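Local atomic coordinates of putative metal-dependent hydrolase (Bacillus subtilis, PDB entry 6KNS), a protein that binds two zinc ions in a metallo-beta-lactamase fold and is probably a hydrolase, perhaps related in activity to the endoribonucleases that process tRNA 3' ends. Residues 62-67 / 142-147; 132-137 / 146-151; 138-143 / 159-164. One frame throughout, in Å; residues are numbered along the deposited sequence.

Interaction 1 (62-67 / 142-147); sequences ILSHYH and VTCYAM. With ZN (zinc ion), chain H.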
ATOM      1  N   ILE A  62       2.402   0.471  15.877  1.00 19.16           N
ATOM      2  CA  ILE A  62       1.528   1.466  16.514  1.00 19.41           C
ATOM      3  C   ILE A  62       1.127   2.498  15.472  1.00 18.53           C
ATOM      4  O   ILE A  62       1.967   2.905  14.642  1.00 18.95           O
ATOM      5  CB  ILE A  62       2.181   2.140  17.759  1.00 19.96           C
ATOM      6  CG1 ILE A  62       1.223   3.143  18.402  1.00 20.63           C
ATOM      7  CG2 ILE A  62       3.444   2.904  17.395  1.00 21.35           C
ATOM      8  CD1 ILE A  62       1.627   3.454  19.867  1.00 22.59           C
ATOM      9  N   LEU A  63      -0.146   2.873  15.521  1.00 18.28           N
ATOM     10  CA  LEU A  63      -0.807   3.719  14.554  1.00 17.89           C
ATOM     11  C   LEU A  63      -1.277   5.041  15.175  1.00 19.12           C
ATOM     12  O   LEU A  63      -1.990   5.042  16.159  1.00 19.26           O
ATOM     13  CB  LEU A  63      -2.037   2.990  14.027  1.00 17.47           C
ATOM     14  CG  LEU A  63      -1.727   1.659  13.353  1.00 16.53           C
ATOM     15  CD1 LEU A  63      -3.056   1.035  12.882  1.00 16.40           C
ATOM     16  CD2 LEU A  63      -0.721   1.824  12.158  1.00 12.65           C
ATOM     17  N   SER A  64      -0.824   6.170  14.616  1.00 18.90           N
ATOM     18  CA  SER A  64      -1.179   7.481  15.163  1.00 19.90           C
ATOM     19  C   SER A  64      -2.668   7.789  14.901  1.00 19.64           C
ATOM     20  O   SER A  64      -3.328   8.412  15.738  1.00 19.99           O
ATOM     21  CB  SER A  64      -0.353   8.587  14.513  1.00 19.90           C
ATOM     22  OG  SER A  64      -0.510   8.543  13.094  1.00 18.83           O
ATOM     23  N   HIS A  65      -3.161   7.374  13.740  1.00 17.97           N
ATOM     24  CA  HIS A  65      -4.530   7.612  13.342  1.00 18.30           C
ATOM     25  C   HIS A  65      -4.885   6.788  12.113  1.00 18.53           C
ATOM     26  O   HIS A  65      -4.010   6.111  11.546  1.00 18.10           O
ATOM     27  CB  HIS A  65      -4.806   9.098  13.121  1.00 18.45           C
ATOM     28  CG  HIS A  65      -4.145   9.726  11.920  1.00 20.66           C
ATOM     29  ND1 HIS A  65      -2.776   9.815  11.768  1.00 18.09           N
ATOM     30  CD2 HIS A  65      -4.686  10.416  10.880  1.00 19.92           C
ATOM     31  CE1 HIS A  65      -2.513  10.507  10.667  1.00 21.33           C
ATOM     32  NE2 HIS A  65      -3.653  10.878  10.108  1.00 16.43           N
ATOM     33  N   TYR A  66      -6.149   6.825  11.706  1.00 18.18           N
ATOM     34  CA  TYR A  66      -6.627   5.894  10.709  1.00 19.04           C
ATOM     35  C   TYR A  66      -6.875   6.463   9.313  1.00 19.90           C
ATOM     36  O   TYR A  66      -7.576   5.855   8.505  1.00 20.48           O
ATOM     37  CB  TYR A  66      -7.896   5.228  11.234  1.00 19.59           C
ATOM     38  CG  TYR A  66      -7.696   4.448  12.554  1.00 19.17           C
ATOM     39  CD1 TYR A  66      -7.028   3.242  12.552  1.00 19.72           C
ATOM     40  CD2 TYR A  66      -8.190   4.902  13.746  1.00 18.77           C
ATOM     41  CE1 TYR A  66      -6.852   2.506  13.691  1.00 19.90           C
ATOM     42  CE2 TYR A  66      -8.022   4.145  14.943  1.00 19.50           C
ATOM     43  CZ  TYR A  66      -7.330   2.962  14.894  1.00 19.60           C
ATOM     44  OH  TYR A  66      -7.132   2.148  15.985  1.00 18.24           O
ATOM     45  N   HIS A  67      -6.232   7.567   8.990  1.00 19.80           N
ATOM     46  CA  HIS A  67      -6.209   8.073   7.607  1.00 18.72           C
ATOM     47  C   HIS A  67      -5.450   7.052   6.734  1.00 18.55           C
ATOM     48  O   HIS A  67      -4.474   6.452   7.194  1.00 18.03           O
ATOM     49  CB  HIS A  67      -5.502   9.438   7.555  1.00 17.80           C
ATOM     50  CG  HIS A  67      -6.402  10.622   7.705  1.00 18.28           C
ATOM     51  ND1 HIS A  67      -5.927  11.886   8.011  1.00 17.46           N
ATOM     52  CD2 HIS A  67      -7.742  10.759   7.511  1.00 18.99           C
ATOM     53  CE1 HIS A  67      -6.943  12.743   8.031  1.00 18.93           C
ATOM     54  NE2 HIS A  67      -8.054  12.082   7.734  1.00 19.33           N
ATOM     55  N   VAL A 142      -9.447  13.918  11.807  1.00 23.50           N
ATOM     56  CA  VAL A 142      -9.845  12.712  12.538  1.00 22.41           C
ATOM     57  C   VAL A 142      -8.998  12.635  13.793  1.00 23.17           C
ATOM     58  O   VAL A 142      -7.962  13.285  13.893  1.00 24.42           O
ATOM     59  CB  VAL A 142      -9.693  11.395  11.725  1.00 22.73           C
ATOM     60  CG1 VAL A 142     -10.657  11.366  10.505  1.00 21.50           C
ATOM     61  CG2 VAL A 142      -8.225  11.127  11.303  1.00 22.09           C
ATOM     62  N   THR A 143      -9.445  11.848  14.761  1.00 22.44           N
ATOM     63  CA  THR A 143      -8.718  11.624  15.987  1.00 22.88           C
ATOM     64  C   THR A 143      -7.308  11.162  15.670  1.00 22.17           C
ATOM     65  O   THR A 143      -7.096  10.246  14.862  1.00 20.80           O
ATOM     66  CB  THR A 143      -9.428  10.551  16.838  1.00 23.42           C
ATOM     67  OG1 THR A 143     -10.755  10.982  17.059  1.00 23.06           O
ATOM     68  CG2 THR A 143      -8.764  10.343  18.178  1.00 22.29           C
ATOM     69  N   CYS A 144      -6.332  11.819  16.264  1.00 22.59           N
ATOM     70  CA  CYS A 144      -4.962  11.467  15.948  1.00 22.58           C
ATOM     71  C   CYS A 144      -4.108  11.738  17.169  1.00 23.46           C
ATOM     72  O   CYS A 144      -4.408  12.684  17.913  1.00 23.89           O
ATOM     73  CB  CYS A 144      -4.486  12.244  14.695  1.00 22.43           C
ATOM     74  SG  CYS A 144      -2.785  11.933  14.281  1.00 23.81           S
ATOM     75  N   TYR A 145      -3.091  10.886  17.417  1.00 23.06           N
ATOM     76  CA  TYR A 145      -2.193  11.103  18.570  1.00 23.23           C
ATOM     77  C   TYR A 145      -0.737  11.189  18.167  1.00 22.72           C
ATOM     78  O   TYR A 145      -0.229  10.308  17.487  1.00 20.63           O
ATOM     79  CB  TYR A 145      -2.360  10.011  19.652  1.00 24.07           C
ATOM     80  CG  TYR A 145      -3.695  10.067  20.286  1.00 23.12           C
ATOM     81  CD1 TYR A 145      -3.918  10.805  21.443  1.00 24.54           C
ATOM     82  CD2 TYR A 145      -4.765   9.445  19.686  1.00 23.02           C
ATOM     83  CE1 TYR A 145      -5.202  10.888  22.012  1.00 24.76           C
ATOM     84  CE2 TYR A 145      -6.033   9.511  20.236  1.00 25.50           C
ATOM     85  CZ  TYR A 145      -6.247  10.217  21.397  1.00 25.26           C
ATOM     86  OH  TYR A 145      -7.525  10.263  21.893  1.00 28.84           O
ATOM     87  N   ALA A 146      -0.070  12.249  18.654  1.00 22.92           N
ATOM     88  CA  ALA A 146       1.375  12.369  18.578  1.00 22.63           C
ATOM     89  C   ALA A 146       1.972  11.436  19.605  1.00 22.94           C
ATOM     90  O   ALA A 146       1.270  11.031  20.531  1.00 23.97           O
ATOM     91  CB  ALA A 146       1.816  13.791  18.823  1.00 23.01           C
ATOM     92  N   MET A 147       3.241  11.070  19.430  1.00 22.47           N
ATOM     93  CA  MET A 147       3.885  10.111  20.317  1.00 23.45           C
ATOM     94  C   MET A 147       5.260  10.572  20.770  1.00 24.38           C
ATOM     95  O   MET A 147       6.021  11.143  19.998  1.00 24.15           O
ATOM     96  CB  MET A 147       4.043   8.773  19.629  1.00 22.67           C
ATOM     97  CG  MET A 147       2.748   8.175  19.143  1.00 24.14           C
ATOM     98  SD  MET A 147       3.058   6.753  18.085  1.00 24.34           S
ATOM     99  CE  MET A 147       1.438   6.697  17.318  1.00 23.62           C
TER
HETATM  100 ZN    ZN H 304      -3.997  12.508   8.578  1.00 24.88          ZN
HETATM  101  O   HOH W   1      -8.164   8.282  13.311  1.00 19.29           O

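Interaction 2 (132-137 / 146-151); sequences TITFLK and AMRITD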
ATOM      1  N   THR A 132       9.048   3.176  26.071  1.00 30.86           N
ATOM      2  CA  THR A 132       7.905   3.712  26.797  1.00 31.26           C
ATOM      3  C   THR A 132       7.371   4.843  25.912  1.00 30.32           C
ATOM      4  O   THR A 132       8.143   5.740  25.536  1.00 30.01           O
ATOM      5  CB  THR A 132       8.309   4.249  28.189  1.00 32.53           C
ATOM      6  OG1 THR A 132       8.938   3.199  28.935  1.00 34.80           O
ATOM      7  CG2 THR A 132       7.100   4.796  28.979  1.00 32.58           C
ATOM      8  N   ILE A 133       6.069   4.777  25.583  1.00 28.73           N
ATOM      9  CA  ILE A 133       5.419   5.732  24.689  1.00 26.77           C
ATOM     10  C   ILE A 133       4.357   6.494  25.470  1.00 27.10           C
ATOM     11  O   ILE A 133       3.579   5.893  26.223  1.00 27.11           O
ATOM     12  CB  ILE A 133       4.760   5.000  23.464  1.00 25.50           C
ATOM     13  CG1 ILE A 133       5.761   4.052  22.807  1.00 25.01           C
ATOM     14  CG2 ILE A 133       4.239   6.011  22.421  1.00 21.71           C
ATOM     15  CD1 ILE A 133       5.192   3.321  21.630  1.00 24.93           C
ATOM     16  N   THR A 134       4.339   7.811  25.295  1.00 26.89           N
ATOM     17  CA  THR A 134       3.281   8.678  25.810  1.00 27.60           C
ATOM     18  C   THR A 134       2.717   9.473  24.624  1.00 26.84           C
ATOM     19  O   THR A 134       3.367   9.572  23.569  1.00 26.54           O
ATOM     20  CB  THR A 134       3.775   9.657  26.926  1.00 29.07           C
ATOM     21  OG1 THR A 134       4.975  10.288  26.497  1.00 30.37           O
ATOM     22  CG2 THR A 134       4.002   8.944  28.317  1.00 29.01           C
ATOM     23  N   PHE A 135       1.526  10.037  24.794  1.00 27.41           N
ATOM     24  CA  PHE A 135       0.685  10.504  23.664  1.00 26.09           C
ATOM     25  C   PHE A 135       0.185  11.926  23.870  1.00 26.74           C
ATOM     26  O   PHE A 135      -0.025  12.334  24.995  1.00 27.12           O
ATOM     27  CB  PHE A 135      -0.529   9.596  23.535  1.00 25.45           C
ATOM     28  CG  PHE A 135      -0.168   8.161  23.305  1.00 25.93           C
ATOM     29  CD1 PHE A 135       0.125   7.699  22.030  1.00 25.17           C
ATOM     30  CD2 PHE A 135      -0.028   7.301  24.357  1.00 27.72           C
ATOM     31  CE1 PHE A 135       0.509   6.378  21.806  1.00 25.98           C
ATOM     32  CE2 PHE A 135       0.330   5.977  24.138  1.00 28.29           C
ATOM     33  CZ  PHE A 135       0.618   5.522  22.859  1.00 26.03           C
ATOM     34  N   LEU A 136      -0.020  12.653  22.777  1.00 26.10           N
ATOM     35  CA  LEU A 136      -0.714  13.949  22.804  1.00 26.72           C
ATOM     36  C   LEU A 136      -1.738  13.970  21.663  1.00 26.55           C
ATOM     37  O   LEU A 136      -1.390  13.698  20.501  1.00 24.03           O
ATOM     38  CB  LEU A 136       0.275  15.094  22.643  1.00 26.58           C
ATOM     39  CG  LEU A 136      -0.262  16.527  22.535  1.00 28.26           C
ATOM     40  CD1 LEU A 136      -0.925  16.975  23.857  1.00 26.96           C
ATOM     41  CD2 LEU A 136       0.862  17.506  22.131  1.00 25.71           C
ATOM     42  N   LYS A 137      -2.998  14.284  21.981  1.00 27.54           N
ATOM     43  CA  LYS A 137      -4.006  14.438  20.925  1.00 27.71           C
ATOM     44  C   LYS A 137      -3.658  15.620  20.015  1.00 27.27           C
ATOM     45  O   LYS A 137      -3.253  16.674  20.504  1.00 27.35           O
ATOM     46  CB  LYS A 137      -5.362  14.661  21.533  1.00 29.89           C
ATOM     47  CG  LYS A 137      -6.511  14.386  20.577  1.00 31.54           C
ATOM     48  CD  LYS A 137      -7.831  14.268  21.422  1.00 36.63           C
ATOM     49  CE  LYS A 137      -9.033  14.040  20.518  1.00 38.16           C
ATOM     50  NZ  LYS A 137      -9.011  15.045  19.407  1.00 38.75           N
ATOM     51  N   ALA A 146      -0.070  12.249  18.654  1.00 22.92           N
ATOM     52  CA  ALA A 146       1.375  12.369  18.578  1.00 22.63           C
ATOM     53  C   ALA A 146       1.972  11.436  19.605  1.00 22.94           C
ATOM     54  O   ALA A 146       1.270  11.031  20.531  1.00 23.97           O
ATOM     55  CB  ALA A 146       1.816  13.791  18.823  1.00 23.01           C
ATOM     56  N   MET A 147       3.241  11.070  19.430  1.00 22.47           N
ATOM     57  CA  MET A 147       3.885  10.111  20.317  1.00 23.45           C
ATOM     58  C   MET A 147       5.260  10.572  20.770  1.00 24.38           C
ATOM     59  O   MET A 147       6.021  11.143  19.998  1.00 24.15           O
ATOM     60  CB  MET A 147       4.043   8.773  19.629  1.00 22.67           C
ATOM     61  CG  MET A 147       2.748   8.175  19.143  1.00 24.14           C
ATOM     62  SD  MET A 147       3.058   6.753  18.085  1.00 24.34           S
ATOM     63  CE  MET A 147       1.438   6.697  17.318  1.00 23.62           C
ATOM     64  N   ARG A 148       5.558  10.326  22.046  1.00 26.27           N
ATOM     65  CA  ARG A 148       6.881  10.565  22.609  1.00 26.67           C
ATOM     66  C   ARG A 148       7.433   9.194  22.969  1.00 26.51           C
ATOM     67  O   ARG A 148       6.838   8.481  23.792  1.00 26.69           O
ATOM     68  CB  ARG A 148       6.785  11.432  23.847  1.00 28.61           C
ATOM     69  CG  ARG A 148       8.120  11.534  24.576  1.00 32.11           C
ATOM     70  CD  ARG A 148       8.062  12.184  25.948  1.00 37.02           C
ATOM     71  NE  ARG A 148       8.450  13.566  25.855  1.00 40.29           N
ATOM     72  CZ  ARG A 148       9.591  14.108  26.266  1.00 40.43           C
ATOM     73  NH1 ARG A 148      10.520  13.425  26.900  1.00 42.72           N
ATOM     74  NH2 ARG A 148       9.778  15.384  26.030  1.00 41.45           N
ATOM     75  N   ILE A 149       8.553   8.818  22.350  1.00 25.74           N
ATOM     76  CA  ILE A 149       9.095   7.469  22.478  1.00 25.27           C
ATOM     77  C   ILE A 149      10.479   7.514  23.095  1.00 26.44           C
ATOM     78  O   ILE A 149      11.391   8.112  22.539  1.00 25.86           O
ATOM     79  CB  ILE A 149       9.122   6.743  21.120  1.00 23.86           C
ATOM     80  CG1 ILE A 149       7.703   6.713  20.516  1.00 23.63           C
ATOM     81  CG2 ILE A 149       9.628   5.320  21.299  1.00 22.82           C
ATOM     82  CD1 ILE A 149       7.593   6.130  19.120  1.00 21.26           C
ATOM     83  N   THR A 150      10.628   6.899  24.266  1.00 27.74           N
ATOM     84  CA  THR A 150      11.914   6.856  24.912  1.00 29.03           C
ATOM     85  C   THR A 150      12.327   5.438  25.242  1.00 29.99           C
ATOM     86  O   THR A 150      11.500   4.559  25.366  1.00 29.96           O
ATOM     87  CB  THR A 150      11.952   7.735  26.191  1.00 30.90           C
ATOM     88  OG1 THR A 150      13.295   7.758  26.694  1.00 31.94           O
ATOM     89  CG2 THR A 150      10.969   7.243  27.296  1.00 30.42           C
ATOM     90  N   ASP A 151      13.633   5.224  25.337  1.00 30.99           N
ATOM     91  CA  ASP A 151      14.178   3.960  25.828  1.00 31.88           C
ATOM     92  C   ASP A 151      14.898   4.169  27.145  1.00 33.31           C
ATOM     93  O   ASP A 151      15.590   3.262  27.595  1.00 34.38           O
ATOM     94  CB  ASP A 151      15.152   3.339  24.810  1.00 31.37           C
ATOM     95  CG  ASP A 151      16.355   4.224  24.517  1.00 32.95           C
ATOM     96  OD1 ASP A 151      16.532   5.283  25.177  1.00 34.25           O
ATOM     97  OD2 ASP A 151      17.140   3.852  23.627  1.00 35.12           O
TER
HETATM   98  O   HOH W   2       7.253   8.710  26.548  1.00 26.35           O

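Interaction 3 (138-143 / 159-164); sequences TIHPVT and TADSSY. With ZN (zinc ion), chain H; ZN (zinc ion), chain G.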
ATOM      1  N   THR A 138      -3.771  15.425  18.698  1.00 25.52           N
ATOM      2  CA  THR A 138      -3.425  16.484  17.746  1.00 25.18           C
ATOM      3  C   THR A 138      -4.691  17.229  17.278  1.00 25.46           C
ATOM      4  O   THR A 138      -5.804  16.812  17.556  1.00 24.83           O
ATOM      5  CB  THR A 138      -2.655  15.913  16.549  1.00 24.30           C
ATOM      6  OG1 THR A 138      -3.477  15.000  15.803  1.00 22.65           O
ATOM      7  CG2 THR A 138      -1.360  15.175  17.031  1.00 23.31           C
ATOM      8  N   ILE A 139      -4.504  18.334  16.574  1.00 25.70           N
ATOM      9  CA  ILE A 139      -5.609  19.035  15.964  1.00 26.38           C
ATOM     10  C   ILE A 139      -5.620  18.557  14.529  1.00 25.24           C
ATOM     11  O   ILE A 139      -4.745  18.913  13.751  1.00 25.06           O
ATOM     12  CB  ILE A 139      -5.457  20.540  16.042  1.00 27.12           C
ATOM     13  CG1 ILE A 139      -5.114  20.966  17.484  1.00 29.19           C
ATOM     14  CG2 ILE A 139      -6.733  21.207  15.526  1.00 26.82           C
ATOM     15  CD1 ILE A 139      -5.364  22.463  17.766  1.00 29.98           C
ATOM     16  N   HIS A 140      -6.582  17.691  14.201  1.00 24.71           N
ATOM     17  CA  HIS A 140      -6.605  17.034  12.898  1.00 23.66           C
ATOM     18  C   HIS A 140      -8.056  16.646  12.549  1.00 24.28           C
ATOM     19  O   HIS A 140      -8.880  16.531  13.434  1.00 25.27           O
ATOM     20  CB  HIS A 140      -5.694  15.809  12.964  1.00 23.16           C
ATOM     21  CG  HIS A 140      -5.218  15.344  11.641  1.00 22.14           C
ATOM     22  ND1 HIS A 140      -4.588  16.185  10.754  1.00 20.17           N
ATOM     23  CD2 HIS A 140      -5.289  14.132  11.034  1.00 21.46           C
ATOM     24  CE1 HIS A 140      -4.281  15.511   9.660  1.00 17.17           C
ATOM     25  NE2 HIS A 140      -4.696  14.267   9.805  1.00 20.79           N
ATOM     26  N   PRO A 141      -8.394  16.509  11.258  1.00 23.70           N
ATOM     27  CA  PRO A 141      -9.807  16.228  10.990  1.00 23.86           C
ATOM     28  C   PRO A 141     -10.318  14.873  11.457  1.00 23.30           C
ATOM     29  O   PRO A 141     -11.499  14.668  11.389  1.00 23.19           O
ATOM     30  CB  PRO A 141      -9.925  16.325   9.450  1.00 23.94           C
ATOM     31  CG  PRO A 141      -8.629  16.844   8.953  1.00 23.80           C
ATOM     32  CD  PRO A 141      -7.620  16.786  10.041  1.00 23.34           C
ATOM     33  N   VAL A 142      -9.447  13.918  11.807  1.00 23.50           N
ATOM     34  CA  VAL A 142      -9.845  12.712  12.538  1.00 22.41           C
ATOM     35  C   VAL A 142      -8.998  12.635  13.793  1.00 23.17           C
ATOM     36  O   VAL A 142      -7.962  13.285  13.893  1.00 24.42           O
ATOM     37  CB  VAL A 142      -9.693  11.395  11.725  1.00 22.73           C
ATOM     38  CG1 VAL A 142     -10.657  11.366  10.505  1.00 21.50           C
ATOM     39  CG2 VAL A 142      -8.225  11.127  11.303  1.00 22.09           C
ATOM     40  N   THR A 143      -9.445  11.848  14.761  1.00 22.44           N
ATOM     41  CA  THR A 143      -8.718  11.624  15.987  1.00 22.88           C
ATOM     42  C   THR A 143      -7.308  11.162  15.670  1.00 22.17           C
ATOM     43  O   THR A 143      -7.096  10.246  14.862  1.00 20.80           O
ATOM     44  CB  THR A 143      -9.428  10.551  16.838  1.00 23.42           C
ATOM     45  OG1 THR A 143     -10.755  10.982  17.059  1.00 23.06           O
ATOM     46  CG2 THR A 143      -8.764  10.343  18.178  1.00 22.29           C
ATOM     47  N   THR A 159       5.178  13.977  15.776  1.00 21.00           N
ATOM     48  CA  THR A 159       3.963  14.778  15.847  1.00 20.94           C
ATOM     49  C   THR A 159       2.749  14.073  15.241  1.00 21.34           C
ATOM     50  O   THR A 159       1.627  14.548  15.400  1.00 22.17           O
ATOM     51  CB  THR A 159       4.096  16.121  15.068  1.00 21.84           C
ATOM     52  OG1 THR A 159       4.274  15.839  13.667  1.00 17.95           O
ATOM     53  CG2 THR A 159       5.256  16.961  15.573  1.00 20.64           C
ATOM     54  N   ALA A 160       2.946  12.975  14.511  1.00 20.39           N
ATOM     55  CA  ALA A 160       1.904  12.489  13.639  1.00 20.32           C
ATOM     56  C   ALA A 160       1.412  13.696  12.818  1.00 20.73           C
ATOM     57  O   ALA A 160       2.216  14.575  12.447  1.00 21.15           O
ATOM     58  CB  ALA A 160       0.777  11.813  14.426  1.00 19.25           C
ATOM     59  N   ASP A 161       0.118  13.746  12.531  1.00 20.62           N
ATOM     60  CA  ASP A 161      -0.456  14.837  11.760  1.00 20.91           C
ATOM     61  C   ASP A 161      -1.131  15.814  12.669  1.00 21.72           C
ATOM     62  O   ASP A 161      -1.937  15.416  13.507  1.00 22.58           O
ATOM     63  CB  ASP A 161      -1.537  14.320  10.840  1.00 21.05           C
ATOM     64  CG  ASP A 161      -0.993  13.499   9.688  1.00 20.90           C
ATOM     65  OD1 ASP A 161       0.188  13.062   9.669  1.00 21.80           O
ATOM     66  OD2 ASP A 161      -1.793  13.341   8.782  1.00 17.04           O
ATOM     67  N   SER A 162      -0.877  17.099  12.466  1.00 22.07           N
ATOM     68  CA  SER A 162      -1.548  18.132  13.268  1.00 22.74           C
ATOM     69  C   SER A 162      -1.373  19.508  12.652  1.00 23.30           C
ATOM     70  O   SER A 162      -0.369  19.771  11.987  1.00 23.42           O
ATOM     71  CB  SER A 162      -0.936  18.151  14.663  1.00 23.30           C
ATOM     72  OG  SER A 162      -1.675  18.964  15.560  1.00 22.28           O
ATOM     73  N   SER A 163      -2.337  20.387  12.870  1.00 24.58           N
ATOM     74  CA  SER A 163      -2.067  21.823  12.770  1.00 25.75           C
ATOM     75  C   SER A 163      -1.450  22.267  14.102  1.00 26.32           C
ATOM     76  O   SER A 163      -1.409  21.507  15.087  1.00 25.57           O
ATOM     77  CB  SER A 163      -3.346  22.638  12.479  1.00 26.61           C
ATOM     78  OG  SER A 163      -4.307  22.499  13.514  1.00 28.66           O
ATOM     79  N   TYR A 164      -0.973  23.500  14.130  1.00 27.01           N
ATOM     80  CA  TYR A 164      -0.098  23.947  15.213  1.00 27.35           C
ATOM     81  C   TYR A 164      -0.857  24.016  16.553  1.00 27.86           C
ATOM     82  O   TYR A 164      -2.019  24.402  16.570  1.00 27.66           O
ATOM     83  CB  TYR A 164       0.560  25.324  14.883  1.00 28.19           C
ATOM     84  CG  TYR A 164       1.308  25.847  16.096  1.00 29.33           C
ATOM     85  CD1 TYR A 164       2.586  25.381  16.405  1.00 29.48           C
ATOM     86  CD2 TYR A 164       0.695  26.696  16.983  1.00 30.65           C
ATOM     87  CE1 TYR A 164       3.241  25.803  17.546  1.00 30.91           C
ATOM     88  CE2 TYR A 164       1.334  27.118  18.130  1.00 33.37           C
ATOM     89  CZ  TYR A 164       2.599  26.660  18.412  1.00 32.90           C
ATOM     90  OH  TYR A 164       3.215  27.099  19.553  1.00 35.93           O
TER
HETATM   91 ZN    ZN H 304      -3.997  12.508   8.578  1.00 24.88          ZN
HETATM   92 ZN    ZN G 303      -1.249  11.911   7.128  1.00 29.88          ZN

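Interaction 1 (62-67 / 142-147)
Ile62 meets Met147 tip to tip, CG1 of the isoleucine lying 3.7 Å from CE of the methionine while Met147 SD rests near Ile62 CG2 and CD1. Extended beyond CG (chi2 170°), the methionine carries its methyl on to the backbone of Ser64, tightly enough that Met147 CE stands 3.5 Å from Ser64 CA. Ser64 provides the one direct hydrogen bond between the segments: Tyr145 N donates to Ser64 O at 3.0 Å, somewhat off the carbonyl plane, and the same oxygen takes a CA-H contact from Cys144. The hydroxyl of Ser64 accepts from His65 ND1 (2.9 Å to OG) within the ring plane, so that the ring is held at both nitrogens, ND1 by Ser64 OG and NE2 by the zinc ion. Cys144 SG lies over one face of this ring, 3.3 Å from His65 ND1, and Val142 CG2 touches its edge. At Tyr66 a water accepts from the backbone N and donates to Thr143 O. His67 holds the same zinc ion through ND1 at 2.1 Å, with Val142 CG2 centred over one ring face. His65 and His67 open the HxHxDH signature of the metallo-beta-lactamase family. The loop carrying them joins strand 60-62 to helix 68-71 and lies against the segment leading into strand 145-150, while Ile62 packs on Phe135 of strand 131-137 and Met147 on Val39 of strand 35-39, between the two sheets.

Interaction 2 (132-137 / 146-151)
Thr132 and Thr150 pair through both backbone bonds, Thr132 N reaching Thr150 O at 2.9 Å and Thr150 N returning to Thr132 O. Thr134 and Arg148 repeat the exchange, with the shorter bond running from Arg148 N to Thr134 O (2.8 Å). At Leu136 and Ala146 the pair is uneven: Ala146 N gives a 2.7 Å bond to Leu136 O, whereas Leu136 N approaches Ala146 O from above the carbonyl plane. These alternate with the non-hydrogen-bonded pairs Ile133-Ile149 and Phe135-Met147 in an antiparallel beta hairpin, strands 131-137 and 145-150, within one of the two sheets of the metallo-beta-lactamase sandwich. Outward-facing backbone groups bond to adjoining strands, Ile133 to Leu126, Met147 to Tyr158 and Ile149 to Val156. Arg148 O has a further donor, a water at 2.8 Å that also bonds Thr134 OG1. That hydroxyl, set between backbone N and carbonyl carbon (chi1 48°), lies alongside Arg148 CB at 3.4 Å. The guanidinium leads away to Phe171 O and Glu173 O, and Thr150 OG1 is held by Gly152, His154 and Thr155. On the buried face, Ile133 lies beside Ile149, CG1 to CG1 4.0 Å, and Met147 CG touches Phe135 CE1 at 3.9 Å.

Interaction 3 (138-143 / 159-164)
Asp161 and His140 meet at a shared zinc ion, bound by His140 NE2 at 2.3 Å and by Asp161 OD2 at 2.4 Å. The same carboxylate oxygen also binds the second zinc ion, at 2.2 Å, so that OD2 bridges the two metals. His65 and His67 complete the first site, and Asp69, His70 and His217 the second. The backbone of the aspartate is gripped as well: Thr138 OG1 donates to Asp161 O at 2.8 Å, approaching nearly along the C=O axis. A chi1 of 64° brings the hydroxyl of Thr138 there, setting OG1 between backbone N and carbonyl carbon. Next along the chain, Ile139 is held at both ends of its backbone. Its N donates to Ser162 OG (3.1 Å), and its O accepts from Ser163 N (3.0 Å) in the carbonyl plane. Ser162 OG in turn donates to Ser163 O, so one hydroxyl accepts across the contact and donates within its own segment.

Around this polar frame the packing is close. Asp161 CB sits over one face of the His140 ring, displaced toward the rim, while Pro141 CD lies over the opposite face, likewise toward the rim; the ring and carboxylate planes stand 84° apart. Thr138 CG2 approaches Thr159 O, and the CB of Ile139 lies 3.4 Å from Ser163 OG. Beyond the two segments, Gly194 O accepts from His140 ND1, so both ring nitrogens are engaged, and Glu181 accepts from Ser162 N.

A bridging aspartate is found in many binuclear members of the fold, including the RNase Z and glyoxalase II families. The Thr138 and Gly194 bonds hold the aspartate's main chain and the histidine ring, whereas the shared OD2 keeps the ions close; an oxygen between two cations would probably be strongly polarised.

In the fold
Along the chain 62-67 comes first, then 132-137, 138-143, 142-147, 146-151 and 159-164, so that interactions 2 and 3 alternate. Interaction 2 pairs the hairpin strands 131-137 and 145-150; their connecting loop supplies residues to interactions 1 and 3, which share Val142 and Thr143, while interactions 1 and 2 share Ala146 and Met147. The centres of interactions 1 and 3 are about 8 Å apart and both reach the same zinc ion. Interaction 2 lies further down the sheet, centre to centre about 12 Å from interaction 1 and 15 Å from interaction 3. One hairpin face lies against the other sheet, and its loop reaches the metal centre, where loops after strands 60-62, 131-137 and 155-158 bring ligands together.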